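Local coordinates for acyl-CoA dehydrogenase (Slackia heliotrinireducens, PDB 4RM7), which belongs to the acyl-CoA dehydrogenase family, with helical N- and C-terminal domains flanking a beta-stranded middle domain, and forms an assembly of four chains, at residues 18-23 and 80-85; 25-30 and 43-48. One frame throughout, in Å; residues are numbered along the deposited sequence.

Contact 1 (18-23 and 80-85); sequences HVREYG and LSRISG
Leu80 faces Val19, Tyr22 and Gly23, and its side chain can be traced outward from CB. At CB, the torsion that sets CG anti to the carbonyl carbon (chi1 -68°) turns the branch point toward helix 10-26, where CG lies 3.7 Å from Val19 CG1. CD2 goes furthest into the interface. It is 3.5 Å from Val19 CG1 and 3.8 Å from Tyr22 CD2, which it approaches at the ring edge, near the ring plane; the two side chains cross at about a right angle. Phe49 and Phe90 also pack on the Leu80 side chain. The setting is a helix pair in the N-terminal helical domain of the acyl-CoA dehydrogenase fold: segments 18-23 and 80-84 of helix 10-26 and helix 70-84 run in broadly the same direction, their local axes inclined by 31° and 9.6 Å apart at closest approach. Gly23 presents bare backbone to helix 70-84, its CA 5.9 Å from that of Leu80. Ile83 uses two branches on the same backbone, with CG2 3.6 Å from Gly23 O and CD1 3.8 Å from Arg20 CA. The polar ends are bonded outside the two segments. Tyr22 OH bonds to Val45 O, and Arg20 NH2 to Asn17 OD1. The Arg82 guanidinium, approached obliquely by Arg20 CD at 4.3 Å, makes salt bridges through NE to Glu79 and through NH1 to Glu262.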
loop_
_atom_site.group_PDB
_atom_site.type_symbol
_atom_site.label_atom_id
_atom_site.label_comp_id
_atom_site.label_asym_id
_atom_site.label_seq_id
_atom_site.Cartn_x
_atom_site.Cartn_y
_atom_site.Cartn_z
ATOM N N HIS A 18 -30.637 -20.473 11.898
ATOM C CA HIS A 18 -30.613 -20.954 13.274
ATOM C C HIS A 18 -29.555 -20.226 14.092
ATOM O O HIS A 18 -29.812 -19.798 15.217
ATOM C CB HIS A 18 -30.364 -22.460 13.313
ATOM C CG HIS A 18 -31.393 -23.257 12.578
ATOM N ND1 HIS A 18 -31.303 -24.628 12.417
ATOM C CD2 HIS A 18 -32.539 -22.887 11.958
ATOM C CE1 HIS A 18 -32.346 -25.058 11.737
ATOM N NE2 HIS A 18 -33.117 -24.024 11.445
ATOM N N VAL A 19 -28.369 -20.070 13.517
ATOM C CA VAL A 19 -27.284 -19.383 14.205
ATOM C C VAL A 19 -27.601 -17.900 14.409
ATOM O O VAL A 19 -27.351 -17.357 15.476
ATOM C CB VAL A 19 -25.972 -19.553 13.444
ATOM C CG1 VAL A 19 -24.882 -18.682 14.052
ATOM C CG2 VAL A 19 -25.565 -21.022 13.469
ATOM N N ARG A 20 -28.176 -17.269 13.390
ATOM C CA ARG A 20 -28.550 -15.856 13.447
ATOM C C ARG A 20 -29.651 -15.575 14.476
ATOM O O ARG A 20 -29.676 -14.516 15.102
ATOM C CB ARG A 20 -28.992 -15.379 12.056
ATOM C CG ARG A 20 -29.529 -13.962 11.998
ATOM C CD ARG A 20 -29.636 -13.443 10.556
ATOM N NE ARG A 20 -30.125 -14.448 9.609
ATOM C CZ ARG A 20 -29.402 -14.953 8.609
ATOM N NH1 ARG A 20 -28.149 -14.544 8.399
ATOM N NH2 ARG A 20 -29.942 -15.862 7.812
ATOM N N GLU A 21 -30.563 -16.520 14.654
ATOM C CA GLU A 21 -31.619 -16.360 15.644
ATOM C C GLU A 21 -31.011 -16.496 17.056
ATOM O O GLU A 21 -31.364 -15.761 17.968
ATOM C CB GLU A 21 -32.747 -17.369 15.383
ATOM C CG GLU A 21 -33.564 -17.756 16.583
ATOM C CD GLU A 21 -34.851 -18.483 16.206
ATOM O OE1 GLU A 21 -35.406 -18.181 15.117
ATOM O OE2 GLU A 21 -35.303 -19.348 17.002
ATOM N N TYR A 22 -30.075 -17.413 17.224
ATOM C CA TYR A 22 -29.361 -17.527 18.483
ATOM C C TYR A 22 -28.517 -16.300 18.803
ATOM O O TYR A 22 -28.526 -15.814 19.920
ATOM C CB TYR A 22 -28.485 -18.783 18.467
ATOM C CG TYR A 22 -27.380 -18.822 19.494
ATOM C CD1 TYR A 22 -27.652 -19.074 20.814
ATOM C CD2 TYR A 22 -26.073 -18.609 19.134
ATOM C CE1 TYR A 22 -26.654 -19.107 21.752
ATOM C CE2 TYR A 22 -25.069 -18.644 20.065
ATOM C CZ TYR A 22 -25.368 -18.893 21.373
ATOM O OH TYR A 22 -24.370 -18.927 22.298
ATOM N N GLY A 23 -27.777 -15.807 17.821
ATOM C CA GLY A 23 -26.898 -14.681 18.047
ATOM C C GLY A 23 -27.618 -13.405 18.385
ATOM O O GLY A 23 -27.237 -12.674 19.276
ATOM N N LEU A 80 -21.542 -15.600 14.066
ATOM C CA LEU A 80 -21.563 -15.196 15.467
ATOM C C LEU A 80 -20.621 -14.012 15.673
ATOM O O LEU A 80 -20.911 -13.110 16.453
ATOM C CB LEU A 80 -21.177 -16.367 16.380
ATOM C CG LEU A 80 -22.244 -17.460 16.371
ATOM C CD1 LEU A 80 -21.841 -18.600 17.239
ATOM C CD2 LEU A 80 -23.597 -16.896 16.807
ATOM N N SER A 81 -19.502 -14.017 14.958
ATOM C CA SER A 81 -18.535 -12.926 15.033
ATOM C C SER A 81 -19.112 -11.676 14.413
ATOM O O SER A 81 -18.784 -10.565 14.833
ATOM C CB SER A 81 -17.228 -13.286 14.322
ATOM O OG SER A 81 -16.695 -14.498 14.822
ATOM N N ARG A 82 -19.971 -11.864 13.411
ATOM C CA ARG A 82 -20.600 -10.737 12.732
ATOM C C ARG A 82 -21.619 -10.064 13.636
ATOM O O ARG A 82 -21.596 -8.851 13.810
ATOM C CB ARG A 82 -21.286 -11.180 11.442
ATOM C CG ARG A 82 -21.913 -10.031 10.647
ATOM C CD ARG A 82 -22.808 -10.564 9.526
ATOM N NE ARG A 82 -24.024 -11.153 10.053
ATOM C CZ ARG A 82 -25.032 -10.430 10.535
ATOM N NH1 ARG A 82 -24.951 -9.101 10.548
ATOM N NH2 ARG A 82 -26.110 -11.029 11.017
ATOM N N ILE A 83 -22.522 -10.865 14.195
ATOM C CA ILE A 83 -23.551 -10.354 15.085
ATOM C C ILE A 83 -22.934 -9.749 16.340
ATOM O O ILE A 83 -23.354 -8.691 16.779
ATOM C CB ILE A 83 -24.552 -11.461 15.484
ATOM C CG1 ILE A 83 -25.355 -11.930 14.273
ATOM C CG2 ILE A 83 -25.497 -10.978 16.583
ATOM C CD1 ILE A 83 -25.994 -13.275 14.493
ATOM N N SER A 84 -21.923 -10.398 16.907
ATOM C CA SER A 84 -21.364 -9.922 18.173
ATOM C C SER A 84 -20.372 -8.782 18.018
ATOM O O SER A 84 -20.225 -7.976 18.917
ATOM C CB SER A 84 -20.674 -11.056 18.916
ATOM O OG SER A 84 -19.481 -11.381 18.263
ATOM N N GLY A 85 -19.669 -8.730 16.890
ATOM C CA GLY A 85 -18.592 -7.768 16.716
ATOM C C GLY A 85 -17.459 -8.083 17.681
ATOM O O GLY A 85 -16.714 -7.206 18.124
#

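Contact 2 (25-30 and 43-48); sequences KYFTPA and DEVVKA
Glu44 OE2 receives a weak hydrogen bond from Tyr26 OH at 3.4 Å, the one polar link between segments 25-30 and 43-48. The carboxylate oxygen sits at the edge of the tyrosine ring and in its plane, also meeting CE1 of Tyr26 at 3.6 Å, whereas the carboxylate as a whole stands across the ring, the two planes 89° apart. Glu44 gets there by an extended chain whose CG lies anti to its own backbone N (chi1 -180°), carrying the acid from the start of helix 43-50 out to the phenol. Lys25 packs CG over one face of the Tyr26 ring, 4.0 Å above the plane and displaced toward the rim, and its NZ remains 5.1 Å from Glu44 OE2, too far for a salt bridge.

Away from the phenol oxygen the contact is apolar. Tyr26 CD1 touches Val45 CG2 at 3.7 Å, the two side chains sliding past each other in opposite directions, and Ala48 CB lies obliquely against CE2 of Tyr26 at 3.9 Å. The other methyl of Val45, CG1, meets Phe27 CZ at 4.1 Å, so one valine is shared by two consecutive aromatics. Phe27 is the centre of an inverse gamma turn, closed by a weak bond from Thr28 N to Tyr26 O, where helix 10-26 gives way to helix 29-38; Thr28 OG1 then caps Ser31 N. Val45 also packs on Trp35 of that helix.

With a long hydrogen bond at the exposed glutamate and methyl-aromatic packing at the buried valine, cohesion here probably comes mainly from the apolar part, while the nearby lysine would tend to favour a charged carboxylate.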
loop_
_atom_site.group_PDB
_atom_site.type_symbol
_atom_site.label_atom_id
_atom_site.label_comp_id
_atom_site.label_asym_id
_atom_site.label_seq_id
_atom_site.Cartn_x
_atom_site.Cartn_y
_atom_site.Cartn_z
ATOM N N LYS A 25 -30.526 -13.131 19.647
ATOM C CA LYS A 25 -31.138 -13.289 20.946
ATOM C C LYS A 25 -30.223 -12.975 22.109
ATOM O O LYS A 25 -30.625 -12.302 23.037
ATOM C CB LYS A 25 -31.644 -14.719 21.070
ATOM C CG LYS A 25 -32.183 -15.121 22.422
ATOM C CD LYS A 25 -33.029 -16.367 22.261
ATOM C CE LYS A 25 -33.244 -17.089 23.573
ATOM N NZ LYS A 25 -33.436 -16.124 24.679
ATOM N N TYR A 26 -28.994 -13.459 22.069
ATOM C CA TYR A 26 -28.095 -13.257 23.191
ATOM C C TYR A 26 -27.109 -12.118 23.046
ATOM O O TYR A 26 -26.810 -11.439 24.003
ATOM C CB TYR A 26 -27.342 -14.540 23.508
ATOM C CG TYR A 26 -28.224 -15.627 24.050
ATOM C CD1 TYR A 26 -28.697 -15.581 25.346
ATOM C CD2 TYR A 26 -28.586 -16.696 23.267
ATOM C CE1 TYR A 26 -29.507 -16.576 25.842
ATOM C CE2 TYR A 26 -29.397 -17.688 23.754
ATOM C CZ TYR A 26 -29.852 -17.623 25.040
ATOM O OH TYR A 26 -30.660 -18.616 25.510
ATOM N N PHE A 27 -26.579 -11.929 21.851
ATOM C CA PHE A 27 -25.504 -10.979 21.669
ATOM C C PHE A 27 -25.973 -9.572 21.391
ATOM O O PHE A 27 -25.797 -9.046 20.311
ATOM C CB PHE A 27 -24.540 -11.473 20.610
ATOM C CG PHE A 27 -23.934 -12.794 20.941
ATOM C CD1 PHE A 27 -23.106 -12.927 22.020
ATOM C CD2 PHE A 27 -24.209 -13.902 20.183
ATOM C CE1 PHE A 27 -22.549 -14.142 22.338
ATOM C CE2 PHE A 27 -23.659 -15.120 20.493
ATOM C CZ PHE A 27 -22.828 -15.242 21.574
ATOM N N THR A 28 -26.571 -8.974 22.404
ATOM C CA THR A 28 -26.940 -7.580 22.387
ATOM C C THR A 28 -25.741 -6.726 22.709
ATOM O O THR A 28 -24.797 -7.191 23.335
ATOM C CB THR A 28 -28.034 -7.283 23.411
ATOM O OG1 THR A 28 -27.603 -7.713 24.700
ATOM C CG2 THR A 28 -29.287 -8.011 23.052
ATOM N N PRO A 29 -25.829 -5.398 22.267
ATOM C CA PRO A 29 -24.651 -4.598 22.619
ATOM C C PRO A 29 -24.458 -4.549 24.114
ATOM O O PRO A 29 -23.335 -4.637 24.579
ATOM C CB PRO A 29 -24.998 -3.204 22.121
ATOM C CG PRO A 29 -25.897 -3.432 20.986
ATOM C CD PRO A 29 -26.682 -4.592 21.461
ATOM N N ALA A 30 -25.537 -4.410 24.865
ATOM C CA ALA A 30 -25.423 -4.336 26.309
ATOM C C ALA A 30 -24.866 -5.605 26.917
ATOM O O ALA A 30 -24.021 -5.550 27.790
ATOM C CB ALA A 30 -26.768 -4.009 26.917
ATOM N N ASP A 43 -23.171 -19.154 31.615
ATOM C CA ASP A 43 -23.461 -20.571 31.415
ATOM C C ASP A 43 -24.607 -20.777 30.435
ATOM O O ASP A 43 -24.559 -21.668 29.590
ATOM C CB ASP A 43 -23.814 -21.259 32.743
ATOM C CG ASP A 43 -22.698 -21.180 33.781
ATOM O OD1 ASP A 43 -21.527 -20.943 33.420
ATOM O OD2 ASP A 43 -23.000 -21.381 34.976
ATOM N N GLU A 44 -25.637 -19.950 30.563
ATOM C CA GLU A 44 -26.835 -20.084 29.748
ATOM C C GLU A 44 -26.535 -19.899 28.258
ATOM O O GLU A 44 -27.052 -20.624 27.409
ATOM C CB GLU A 44 -27.892 -19.076 30.193
ATOM C CG GLU A 44 -29.162 -19.166 29.383
ATOM C CD GLU A 44 -29.984 -17.896 29.439
ATOM O OE1 GLU A 44 -29.560 -16.943 30.132
ATOM O OE2 GLU A 44 -31.049 -17.850 28.783
ATOM N N VAL A 45 -25.686 -18.926 27.951
ATOM C CA VAL A 45 -25.358 -18.587 26.575
ATOM C C VAL A 45 -24.518 -19.691 25.949
ATOM O O VAL A 45 -24.725 -20.120 24.812
ATOM C CB VAL A 45 -24.593 -17.257 26.521
ATOM C CG1 VAL A 45 -24.084 -16.980 25.107
ATOM C CG2 VAL A 45 -25.466 -16.123 27.031
ATOM N N VAL A 46 -23.493 -20.123 26.670
ATOM C CA VAL A 46 -22.646 -21.212 26.193
ATOM C C VAL A 46 -23.378 -22.530 26.091
ATOM O O VAL A 46 -23.132 -23.307 25.188
ATOM C CB VAL A 46 -21.357 -21.405 26.998
ATOM C CG1 VAL A 46 -20.566 -20.117 27.073
ATOM C CG2 VAL A 46 -21.654 -21.976 28.361
ATOM N N LYS A 47 -24.253 -22.814 27.039
ATOM C CA LYS A 47 -25.016 -24.045 26.921
ATOM C C LYS A 47 -25.962 -23.978 25.719
ATOM O O LYS A 47 -26.157 -24.965 25.017
ATOM C CB LYS A 47 -25.790 -24.309 28.215
ATOM C CG LYS A 47 -26.861 -25.377 28.113
ATOM C CD LYS A 47 -26.266 -26.767 28.143
ATOM C CE LYS A 47 -27.337 -27.830 28.376
ATOM N NZ LYS A 47 -26.865 -29.155 27.873
ATOM N N ALA A 48 -26.539 -22.807 25.468
ATOM C CA ALA A 48 -27.487 -22.670 24.364
ATOM C C ALA A 48 -26.785 -22.913 23.026
ATOM O O ALA A 48 -27.403 -23.369 22.067
ATOM C CB ALA A 48 -28.160 -21.289 24.388
#

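From the N terminus, helix 10-26 carries segment 18-23, and its last residues begin segment 25-30, which runs on through the turn into helix 29-38. After helix 29-38 comes helix 43-50, where contact 2 closes a short loop of 12 intervening residues. The chain continues to helix 70-84, where contact 1 closes the longer loop of 56 residues that encloses the shorter one. The centres are about 10 Å apart, and the two sites share packing: Tyr22 CE1 lies 3.7 Å from Ala48 CB, and Phe27 CE2 is 3.8 Å from Tyr22 CE2. Helix 10-26 and the turn after it thus join helices 43-50 and 70-84 within the N-terminal domain.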